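Local coordinates for protein 3-deoxy-d-manno-octulosonic-acid transferase (Acinetobacter baumannii, PDB 4BFC) that probably transfers Kdo from CMP-Kdo to a lipid A precursor in lipopolysaccharide synthesis, this fragment being its C-terminal CMP-Kdo-binding domain, at residues Phe26-Leu39 with Tyr114-Leu128. Numbering follows the deposited sequence.
Sequences FIKQAAQLHQQWYL and YLADSMGELWLWYAL
Leu124 is the knob of this contact, set into a hole on helix 26-36 made by Phe26, Gln29, Ala30 and Leu33. Its chi1 of 173° swings CG, and with it both methyls, toward that helix, although the bond to CB does not point there: Leu124 CD1 lies 3.6 Å from Ala30 N, while CD2 reaches the Gln29 amide. The Phe26 ring packs on Leu124 CB and Trp123 CB and brings Phe26 CZ to 3.0 Å from Gly120 O. One turn on from Leu124, the packing is also tight: Ala30 CB meets Ala127 CB at 3.7 Å, and Leu128 CD2 presses to 3.2 Å from Ala30 O, a carbonyl already bonded to His34 N. Here the axes of the short helical segments pass 8.5 Å apart, crossing at -52°. Beyond the helix end, where Tyr38 is C-prime of a Schellman motif, Trp37 directs the edge of its six-membered ring at the Tyr114 face (planes at 60°) and brings CH2 to the rim of Trp125. The loose side lies between Gln29 and Glu121, where a water donates to Glu121 OE2 and is weakly held by Gln29 NE2; Arg101 also forms a salt bridge with that carboxylate oxygen. No direct hydrogen bond joins the segments. Helix 26-36 thus covers one flank of helix 122-128, whose Trp123 faces helix 148-152 and whose Trp125 packs on strand 72-78, beside strand 113-115 in the parallel sheet.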
ATOM      1  N   PHE A  26     -12.943  -9.916 -19.691  1.00 49.09           N
ATOM      2  CA  PHE A  26     -13.466  -8.601 -19.288  1.00 48.34           C
ATOM      3  C   PHE A  26     -13.962  -7.797 -20.493  1.00 48.49           C
ATOM      4  O   PHE A  26     -14.989  -7.100 -20.425  1.00 39.54           O
ATOM      5  CB  PHE A  26     -12.413  -7.808 -18.477  1.00 46.79           C
ATOM      6  CG  PHE A  26     -12.339  -8.201 -17.020  1.00 49.89           C
ATOM      7  CD1 PHE A  26     -13.494  -8.204 -16.213  1.00 49.30           C
ATOM      8  CD2 PHE A  26     -11.117  -8.563 -16.440  1.00 50.77           C
ATOM      9  CE1 PHE A  26     -13.437  -8.568 -14.873  1.00 50.03           C
ATOM     10  CE2 PHE A  26     -11.059  -8.919 -15.101  1.00 46.38           C
ATOM     11  CZ  PHE A  26     -12.209  -8.922 -14.318  1.00 50.34           C
ATOM     12  N   ILE A  27     -13.227  -7.914 -21.596  1.00 46.01           N
ATOM     13  CA  ILE A  27     -13.605  -7.309 -22.872  1.00 50.09           C
ATOM     14  C   ILE A  27     -14.990  -7.794 -23.356  1.00 49.33           C
ATOM     15  O   ILE A  27     -15.813  -6.975 -23.757  1.00 47.69           O
ATOM     16  CB  ILE A  27     -12.487  -7.488 -23.928  1.00 48.27           C
ATOM     17  CG1 ILE A  27     -11.212  -6.775 -23.436  1.00 50.20           C
ATOM     18  CG2 ILE A  27     -12.922  -6.971 -25.299  1.00 45.77           C
ATOM     19  CD1 ILE A  27      -9.905  -7.464 -23.809  1.00 57.15           C
ATOM     20  N   LYS A  28     -15.263  -9.097 -23.289  1.00 46.67           N
ATOM     21  CA  LYS A  28     -16.574  -9.614 -23.709  1.00 45.66           C
ATOM     22  C   LYS A  28     -17.686  -9.391 -22.664  1.00 42.53           C
ATOM     23  O   LYS A  28     -18.889  -9.265 -22.994  1.00 41.44           O
ATOM     24  CB  LYS A  28     -16.456 -11.098 -24.100  1.00 47.72           C
ATOM     25  CG  LYS A  28     -17.494 -12.025 -23.487  1.00 44.36           C
ATOM     26  N   GLN A  29     -17.319  -9.364 -21.392  1.00 40.83           N
ATOM     27  CA  GLN A  29     -18.309  -8.986 -20.407  1.00 36.16           C
ATOM     28  C   GLN A  29     -18.720  -7.514 -20.638  1.00 33.17           C
ATOM     29  O   GLN A  29     -19.882  -7.157 -20.469  1.00 32.66           O
ATOM     30  CB  GLN A  29     -17.769  -9.172 -19.001  1.00 37.45           C
ATOM     31  CG  GLN A  29     -18.753  -8.742 -17.943  1.00 35.69           C
ATOM     32  CD  GLN A  29     -18.234  -8.988 -16.549  1.00 40.86           C
ATOM     33  OE1 GLN A  29     -18.971  -8.855 -15.566  1.00 45.36           O
ATOM     34  NE2 GLN A  29     -16.951  -9.345 -16.457  1.00 39.14           N
ATOM     35  N   ALA A  30     -17.752  -6.667 -20.998  1.00 35.03           N
ATOM     36  CA  ALA A  30     -18.018  -5.255 -21.303  1.00 33.18           C
ATOM     37  C   ALA A  30     -19.005  -5.102 -22.471  1.00 33.92           C
ATOM     38  O   ALA A  30     -19.872  -4.226 -22.448  1.00 33.63           O
ATOM     39  CB  ALA A  30     -16.730  -4.532 -21.613  1.00 33.65           C
ATOM     40  N   ALA A  31     -18.848  -5.939 -23.498  1.00 37.83           N
ATOM     41  CA  ALA A  31     -19.808  -5.977 -24.597  1.00 38.59           C
ATOM     42  C   ALA A  31     -21.227  -6.375 -24.138  1.00 40.21           C
ATOM     43  O   ALA A  31     -22.204  -5.758 -24.574  1.00 40.69           O
ATOM     44  CB  ALA A  31     -19.286  -6.860 -25.732  1.00 40.05           C
ATOM     45  N   GLN A  32     -21.348  -7.330 -23.217  1.00 41.49           N
ATOM     46  CA  GLN A  32     -22.654  -7.726 -22.665  1.00 39.61           C
ATOM     47  C   GLN A  32     -23.297  -6.584 -21.884  1.00 41.35           C
ATOM     48  O   GLN A  32     -24.510  -6.324 -22.006  1.00 39.56           O
ATOM     49  CB  GLN A  32     -22.537  -8.963 -21.772  1.00 47.85           C
ATOM     50  CG  GLN A  32     -22.287 -10.257 -22.527  1.00 52.56           C
ATOM     51  CD  GLN A  32     -21.962 -11.414 -21.600  1.00 60.90           C
ATOM     52  OE1 GLN A  32     -20.927 -11.411 -20.926  1.00 65.07           O
ATOM     53  NE2 GLN A  32     -22.840 -12.422 -21.570  1.00 63.37           N
ATOM     54  N   LEU A  33     -22.487  -5.886 -21.091  1.00 32.05           N
ATOM     55  CA  LEU A  33     -23.007  -4.838 -20.240  1.00 28.35           C
ATOM     56  C   LEU A  33     -23.315  -3.563 -21.042  1.00 26.06           C
ATOM     57  O   LEU A  33     -24.243  -2.845 -20.695  1.00 28.41           O
ATOM     58  CB  LEU A  33     -22.027  -4.529 -19.110  1.00 25.82           C
ATOM     59  CG  LEU A  33     -21.776  -5.562 -18.015  1.00 26.70           C
ATOM     60  CD1 LEU A  33     -20.803  -4.931 -17.034  1.00 24.57           C
ATOM     61  CD2 LEU A  33     -23.035  -5.901 -17.198  1.00 24.90           C
ATOM     62  N   HIS A  34     -22.512  -3.275 -22.047  1.00 26.68           N
ATOM     63  CA  HIS A  34     -22.763  -2.147 -22.951  1.00 28.73           C
ATOM     64  C   HIS A  34     -24.151  -2.265 -23.537  1.00 32.34           C
ATOM     65  O   HIS A  34     -24.874  -1.258 -23.689  1.00 31.36           O
ATOM     66  CB  HIS A  34     -21.770  -2.168 -24.100  1.00 29.89           C
ATOM     67  CG  HIS A  34     -21.900  -0.977 -25.026  1.00 29.13           C
ATOM     68  ND1 HIS A  34     -22.774  -0.950 -26.069  1.00 33.39           N
ATOM     69  CD2 HIS A  34     -21.241   0.243 -25.029  1.00 32.94           C
ATOM     70  CE1 HIS A  34     -22.675   0.243 -26.687  1.00 36.52           C
ATOM     71  NE2 HIS A  34     -21.733   0.964 -26.055  1.00 35.31           N
ATOM     72  N   GLN A  35     -24.513  -3.492 -23.889  1.00 35.46           N
ATOM     73  CA  GLN A  35     -25.861  -3.778 -24.409  1.00 41.14           C
ATOM     74  C   GLN A  35     -26.975  -3.718 -23.337  1.00 40.56           C
ATOM     75  O   GLN A  35     -27.986  -3.039 -23.526  1.00 34.31           O
ATOM     76  CB  GLN A  35     -25.857  -5.149 -25.072  1.00 43.98           C
ATOM     77  CG  GLN A  35     -26.965  -5.396 -26.080  1.00 51.95           C
ATOM     78  CD  GLN A  35     -26.711  -6.667 -26.882  1.00 58.33           C
ATOM     79  OE1 GLN A  35     -26.681  -6.648 -28.120  1.00 66.28           O
ATOM     80  NE2 GLN A  35     -26.502  -7.778 -26.177  1.00 65.60           N
ATOM     81  N   GLN A  36     -26.810  -4.435 -22.219  1.00 36.73           N
ATOM     82  CA  GLN A  36     -27.845  -4.482 -21.175  1.00 39.65           C
ATOM     83  C   GLN A  36     -28.092  -3.189 -20.436  1.00 36.93           C
ATOM     84  O   GLN A  36     -29.146  -3.010 -19.817  1.00 40.36           O
ATOM     85  CB  GLN A  36     -27.478  -5.495 -20.126  1.00 45.12           C
ATOM     86  CG  GLN A  36     -27.842  -6.912 -20.462  1.00 49.73           C
ATOM     87  CD  GLN A  36     -27.518  -7.809 -19.305  1.00 56.45           C
ATOM     88  OE1 GLN A  36     -26.598  -8.627 -19.384  1.00 55.98           O
ATOM     89  NE2 GLN A  36     -28.250  -7.642 -18.200  1.00 52.87           N
ATOM     90  N   TRP A  37     -27.077  -2.317 -20.418  1.00 31.05           N
ATOM     91  CA  TRP A  37     -27.194  -1.077 -19.718  1.00 26.11           C
ATOM     92  C   TRP A  37     -27.455   0.055 -20.688  1.00 24.18           C
ATOM     93  O   TRP A  37     -27.530   1.209 -20.255  1.00 25.68           O
ATOM     94  CB  TRP A  37     -25.932  -0.836 -18.835  1.00 24.81           C
ATOM     95  CG  TRP A  37     -25.643  -1.848 -17.736  1.00 27.68           C
ATOM     96  CD1 TRP A  37     -26.367  -3.012 -17.335  1.00 25.14           C
ATOM     97  CD2 TRP A  37     -24.529  -1.755 -16.792  1.00 24.17           C
ATOM     98  NE1 TRP A  37     -25.734  -3.649 -16.276  1.00 26.51           N
ATOM     99  CE2 TRP A  37     -24.628  -2.914 -15.892  1.00 25.67           C
ATOM    100  CE3 TRP A  37     -23.447  -0.840 -16.633  1.00 25.82           C
ATOM    101  CZ2 TRP A  37     -23.682  -3.141 -14.892  1.00 26.03           C
ATOM    102  CZ3 TRP A  37     -22.528  -1.077 -15.618  1.00 24.87           C
ATOM    103  CH2 TRP A  37     -22.651  -2.186 -14.766  1.00 25.35           C
ATOM    104  N   TYR A  38     -27.664  -0.280 -21.978  1.00 24.58           N
ATOM    105  CA  TYR A  38     -27.985   0.700 -23.025  1.00 25.46           C
ATOM    106  C   TYR A  38     -26.967   1.879 -23.027  1.00 26.23           C
ATOM    107  O   TYR A  38     -27.330   3.053 -23.048  1.00 29.38           O
ATOM    108  CB  TYR A  38     -29.482   1.138 -22.866  1.00 28.69           C
ATOM    109  CG  TYR A  38     -30.446  -0.057 -22.916  1.00 30.01           C
ATOM    110  CD1 TYR A  38     -30.901  -0.549 -24.141  1.00 34.38           C
ATOM    111  CD2 TYR A  38     -30.921  -0.666 -21.757  1.00 31.22           C
ATOM    112  CE1 TYR A  38     -31.760  -1.622 -24.217  1.00 32.79           C
ATOM    113  CE2 TYR A  38     -31.805  -1.776 -21.812  1.00 30.37           C
ATOM    114  CZ  TYR A  38     -32.213  -2.248 -23.062  1.00 31.62           C
ATOM    115  OH  TYR A  38     -33.074  -3.325 -23.198  1.00 35.20           O
ATOM    116  N   LEU A  39     -25.673   1.555 -22.990  1.00 24.01           N
ATOM    117  CA  LEU A  39     -24.644   2.599 -22.926  1.00 25.82           C
ATOM    118  C   LEU A  39     -24.361   3.274 -24.268  1.00 28.70           C
ATOM    119  O   LEU A  39     -23.579   4.229 -24.299  1.00 29.06           O
ATOM    120  CB  LEU A  39     -23.317   2.072 -22.354  1.00 23.91           C
ATOM    121  CG  LEU A  39     -23.511   1.493 -20.957  1.00 24.24           C
ATOM    122  CD1 LEU A  39     -22.078   1.127 -20.507  1.00 23.60           C
ATOM    123  CD2 LEU A  39     -24.120   2.489 -19.972  1.00 26.22           C
ATOM    124  N   TYR A 114     -21.517   5.876 -11.232  1.00 19.72           N
ATOM    125  CA  TYR A 114     -21.514   4.492 -10.913  1.00 19.09           C
ATOM    126  C   TYR A 114     -20.281   4.218 -10.077  1.00 18.74           C
ATOM    127  O   TYR A 114     -19.157   4.331 -10.588  1.00 21.10           O
ATOM    128  CB  TYR A 114     -21.467   3.703 -12.213  1.00 20.40           C
ATOM    129  CG  TYR A 114     -21.698   2.240 -11.986  1.00 20.88           C
ATOM    130  CD1 TYR A 114     -22.937   1.762 -11.538  1.00 21.57           C
ATOM    131  CD2 TYR A 114     -20.647   1.316 -12.173  1.00 20.34           C
ATOM    132  CE1 TYR A 114     -23.144   0.378 -11.330  1.00 24.20           C
ATOM    133  CE2 TYR A 114     -20.834  -0.056 -12.011  1.00 18.58           C
ATOM    134  CZ  TYR A 114     -22.095  -0.510 -11.531  1.00 19.77           C
ATOM    135  OH  TYR A 114     -22.254  -1.876 -11.371  1.00 21.54           O
ATOM    136  N   LEU A 115     -20.507   3.900  -8.802  1.00 18.79           N
ATOM    137  CA  LEU A 115     -19.367   3.517  -7.944  1.00 18.79           C
ATOM    138  C   LEU A 115     -19.029   2.046  -8.175  1.00 18.25           C
ATOM    139  O   LEU A 115     -19.824   1.109  -7.832  1.00 19.02           O
ATOM    140  CB  LEU A 115     -19.682   3.796  -6.516  1.00 17.39           C
ATOM    141  CG  LEU A 115     -18.643   3.418  -5.481  1.00 18.17           C
ATOM    142  CD1 LEU A 115     -17.279   4.128  -5.730  1.00 20.32           C
ATOM    143  CD2 LEU A 115     -19.179   3.816  -4.098  1.00 19.59           C
ATOM    144  N   ALA A 116     -17.883   1.816  -8.802  1.00 17.80           N
ATOM    145  CA  ALA A 116     -17.417   0.480  -9.104  1.00 17.37           C
ATOM    146  C   ALA A 116     -16.615  -0.110  -7.926  1.00 17.08           C
ATOM    147  O   ALA A 116     -15.367  -0.296  -7.956  1.00 18.79           O
ATOM    148  CB  ALA A 116     -16.658   0.431 -10.469  1.00 16.19           C
ATOM    149  N   ASP A 117     -17.339  -0.359  -6.866  1.00 18.37           N
ATOM    150  CA  ASP A 117     -16.797  -0.761  -5.556  1.00 17.96           C
ATOM    151  C   ASP A 117     -16.699  -2.284  -5.480  1.00 21.01           C
ATOM    152  O   ASP A 117     -17.397  -2.921  -4.621  1.00 26.36           O
ATOM    153  CB  ASP A 117     -17.556  -0.127  -4.388  1.00 18.67           C
ATOM    154  CG  ASP A 117     -19.069  -0.437  -4.363  1.00 20.51           C
ATOM    155  OD1 ASP A 117     -19.623  -0.865  -5.400  1.00 20.67           O
ATOM    156  OD2 ASP A 117     -19.606  -0.321  -3.250  1.00 21.60           O
ATOM    157  N   SER A 118     -15.785  -2.821  -6.277  1.00 24.29           N
ATOM    158  CA  SER A 118     -15.515  -4.255  -6.327  1.00 25.62           C
ATOM    159  C   SER A 118     -14.028  -4.501  -6.561  1.00 26.67           C
ATOM    160  O   SER A 118     -13.287  -3.599  -6.871  1.00 26.54           O
ATOM    161  CB  SER A 118     -16.318  -4.836  -7.470  1.00 24.24           C
ATOM    162  OG  SER A 118     -15.790  -4.436  -8.749  1.00 23.21           O
ATOM    163  N   MET A 119     -13.557  -5.747  -6.423  1.00 30.45           N
ATOM    164  CA  MET A 119     -12.145  -5.987  -6.581  1.00 30.58           C
ATOM    165  C   MET A 119     -11.879  -6.701  -7.911  1.00 25.91           C
ATOM    166  O   MET A 119     -12.687  -7.532  -8.366  1.00 27.37           O
ATOM    167  CB  MET A 119     -11.604  -6.745  -5.349  1.00 31.94           C
ATOM    168  CG  MET A 119     -11.650  -5.915  -4.052  1.00 36.91           C
ATOM    169  SD  MET A 119     -10.409  -6.497  -2.909  1.00 56.67           S
ATOM    170  CE  MET A 119     -11.259  -6.290  -1.339  1.00 46.62           C
ATOM    171  N   GLY A 120     -10.859  -6.279  -8.645  1.00 29.51           N
ATOM    172  CA  GLY A 120     -10.363  -7.026  -9.786  1.00 29.44           C
ATOM    173  C   GLY A 120     -11.016  -6.730 -11.126  1.00 26.30           C
ATOM    174  O   GLY A 120     -10.834  -7.476 -12.082  1.00 30.80           O
ATOM    175  N   GLU A 121     -11.798  -5.650 -11.193  1.00 26.64           N
ATOM    176  CA  GLU A 121     -12.591  -5.402 -12.383  1.00 25.16           C
ATOM    177  C   GLU A 121     -12.247  -4.107 -13.127  1.00 27.62           C
ATOM    178  O   GLU A 121     -12.927  -3.731 -14.091  1.00 25.64           O
ATOM    179  CB  GLU A 121     -14.077  -5.392 -12.008  1.00 25.41           C
ATOM    180  CG  GLU A 121     -14.622  -6.584 -11.282  1.00 26.45           C
ATOM    181  CD  GLU A 121     -16.148  -6.583 -11.310  1.00 26.81           C
ATOM    182  OE1 GLU A 121     -16.763  -5.808 -10.571  1.00 24.35           O
ATOM    183  OE2 GLU A 121     -16.731  -7.348 -12.123  1.00 31.41           O
ATOM    184  N   LEU A 122     -11.129  -3.475 -12.750  1.00 25.65           N
ATOM    185  CA  LEU A 122     -10.667  -2.273 -13.463  1.00 28.45           C
ATOM    186  C   LEU A 122     -10.698  -2.367 -15.009  1.00 27.37           C
ATOM    187  O   LEU A 122     -11.121  -1.385 -15.699  1.00 25.97           O
ATOM    188  CB  LEU A 122      -9.282  -1.856 -12.914  1.00 32.58           C
ATOM    189  CG  LEU A 122      -8.866  -0.441 -13.273  1.00 28.44           C
ATOM    190  CD1 LEU A 122      -9.884   0.644 -12.901  1.00 30.51           C
ATOM    191  CD2 LEU A 122      -7.451  -0.183 -12.780  1.00 32.78           C
ATOM    192  N   TRP A 123     -10.274  -3.507 -15.612  1.00 24.85           N
ATOM    193  CA  TRP A 123     -10.308  -3.717 -17.053  1.00 28.49           C
ATOM    194  C   TRP A 123     -11.709  -3.611 -17.620  1.00 24.39           C
ATOM    195  O   TRP A 123     -11.896  -3.057 -18.671  1.00 22.84           O
ATOM    196  CB  TRP A 123      -9.686  -5.056 -17.456  1.00 32.03           C
ATOM    197  CG  TRP A 123      -8.192  -4.926 -17.555  1.00 36.34           C
ATOM    198  CD1 TRP A 123      -7.314  -4.572 -16.534  1.00 41.98           C
ATOM    199  CD2 TRP A 123      -7.347  -5.049 -18.768  1.00 41.49           C
ATOM    200  NE1 TRP A 123      -6.020  -4.516 -17.001  1.00 42.15           N
ATOM    201  CE2 TRP A 123      -5.967  -4.789 -18.329  1.00 43.76           C
ATOM    202  CE3 TRP A 123      -7.581  -5.356 -20.111  1.00 45.58           C
ATOM    203  CZ2 TRP A 123      -4.886  -4.834 -19.216  1.00 45.95           C
ATOM    204  CZ3 TRP A 123      -6.481  -5.391 -20.994  1.00 48.58           C
ATOM    205  CH2 TRP A 123      -5.168  -5.138 -20.550  1.00 46.67           C
ATOM    206  N   LEU A 124     -12.694  -4.149 -16.902  1.00 24.90           N
ATOM    207  CA  LEU A 124     -14.062  -4.035 -17.379  1.00 22.68           C
ATOM    208  C   LEU A 124     -14.458  -2.544 -17.552  1.00 23.26           C
ATOM    209  O   LEU A 124     -15.044  -2.200 -18.586  1.00 22.75           O
ATOM    210  CB  LEU A 124     -15.036  -4.732 -16.401  1.00 25.00           C
ATOM    211  CG  LEU A 124     -16.568  -4.679 -16.511  1.00 25.03           C
ATOM    212  CD1 LEU A 124     -16.918  -5.148 -17.898  1.00 26.59           C
ATOM    213  CD2 LEU A 124     -17.239  -5.541 -15.403  1.00 23.44           C
ATOM    214  N   TRP A 125     -14.188  -1.734 -16.518  1.00 21.35           N
ATOM    215  CA  TRP A 125     -14.587  -0.299 -16.524  1.00 21.56           C
ATOM    216  C   TRP A 125     -13.845   0.435 -17.608  1.00 20.87           C
ATOM    217  O   TRP A 125     -14.453   1.163 -18.364  1.00 21.70           O
ATOM    218  CB  TRP A 125     -14.407   0.351 -15.174  1.00 23.45           C
ATOM    219  CG  TRP A 125     -15.022  -0.531 -14.094  1.00 22.17           C
ATOM    220  CD1 TRP A 125     -14.382  -1.064 -13.005  1.00 24.64           C
ATOM    221  CD2 TRP A 125     -16.357  -1.133 -14.102  1.00 24.87           C
ATOM    222  NE1 TRP A 125     -15.211  -1.913 -12.307  1.00 24.16           N
ATOM    223  CE2 TRP A 125     -16.418  -1.998 -12.916  1.00 24.13           C
ATOM    224  CE3 TRP A 125     -17.456  -1.060 -14.946  1.00 23.40           C
ATOM    225  CZ2 TRP A 125     -17.535  -2.721 -12.608  1.00 24.20           C
ATOM    226  CZ3 TRP A 125     -18.584  -1.849 -14.647  1.00 22.15           C
ATOM    227  CH2 TRP A 125     -18.632  -2.609 -13.470  1.00 22.90           C
ATOM    228  N   TYR A 126     -12.520   0.275 -17.688  1.00 21.02           N
ATOM    229  CA  TYR A 126     -11.822   0.909 -18.866  1.00 22.27           C
ATOM    230  C   TYR A 126     -12.435   0.481 -20.225  1.00 23.95           C
ATOM    231  O   TYR A 126     -12.602   1.280 -21.119  1.00 22.91           O
ATOM    232  CB  TYR A 126     -10.349   0.463 -18.911  1.00 22.62           C
ATOM    233  CG  TYR A 126      -9.448   1.056 -17.877  1.00 21.54           C
ATOM    234  CD1 TYR A 126      -9.523   2.428 -17.603  1.00 20.28           C
ATOM    235  CD2 TYR A 126      -8.490   0.275 -17.189  1.00 20.79           C
ATOM    236  CE1 TYR A 126      -8.693   3.022 -16.683  1.00 22.41           C
ATOM    237  CE2 TYR A 126      -7.640   0.881 -16.260  1.00 19.30           C
ATOM    238  CZ  TYR A 126      -7.744   2.236 -16.021  1.00 22.55           C
ATOM    239  OH  TYR A 126      -6.918   2.840 -15.142  1.00 22.47           O
ATOM    240  N   ALA A 127     -12.814  -0.791 -20.363  1.00 22.48           N
ATOM    241  CA  ALA A 127     -13.379  -1.262 -21.636  1.00 23.77           C
ATOM    242  C   ALA A 127     -14.764  -0.611 -21.932  1.00 24.84           C
ATOM    243  O   ALA A 127     -15.240  -0.618 -23.071  1.00 29.04           O
ATOM    244  CB  ALA A 127     -13.502  -2.780 -21.641  1.00 22.69           C
ATOM    245  N   LEU A 128     -15.384  -0.053 -20.911  1.00 21.23           N
ATOM    246  CA  LEU A 128     -16.676   0.646 -21.060  1.00 21.59           C
ATOM    247  C   LEU A 128     -16.528   2.167 -21.231  1.00 24.60           C
ATOM    248  O   LEU A 128     -17.535   2.895 -21.440  1.00 23.05           O
ATOM    249  CB  LEU A 128     -17.637   0.294 -19.908  1.00 25.23           C
ATOM    250  CG  LEU A 128     -18.124  -1.174 -19.884  1.00 26.31           C
ATOM    251  CD1 LEU A 128     -18.965  -1.398 -18.645  1.00 27.17           C
ATOM    252  CD2 LEU A 128     -18.956  -1.467 -21.134  1.00 31.12           C
TER
HETATM  253  O   HOH W   1     -16.297  -9.596 -13.227  1.00 49.18           O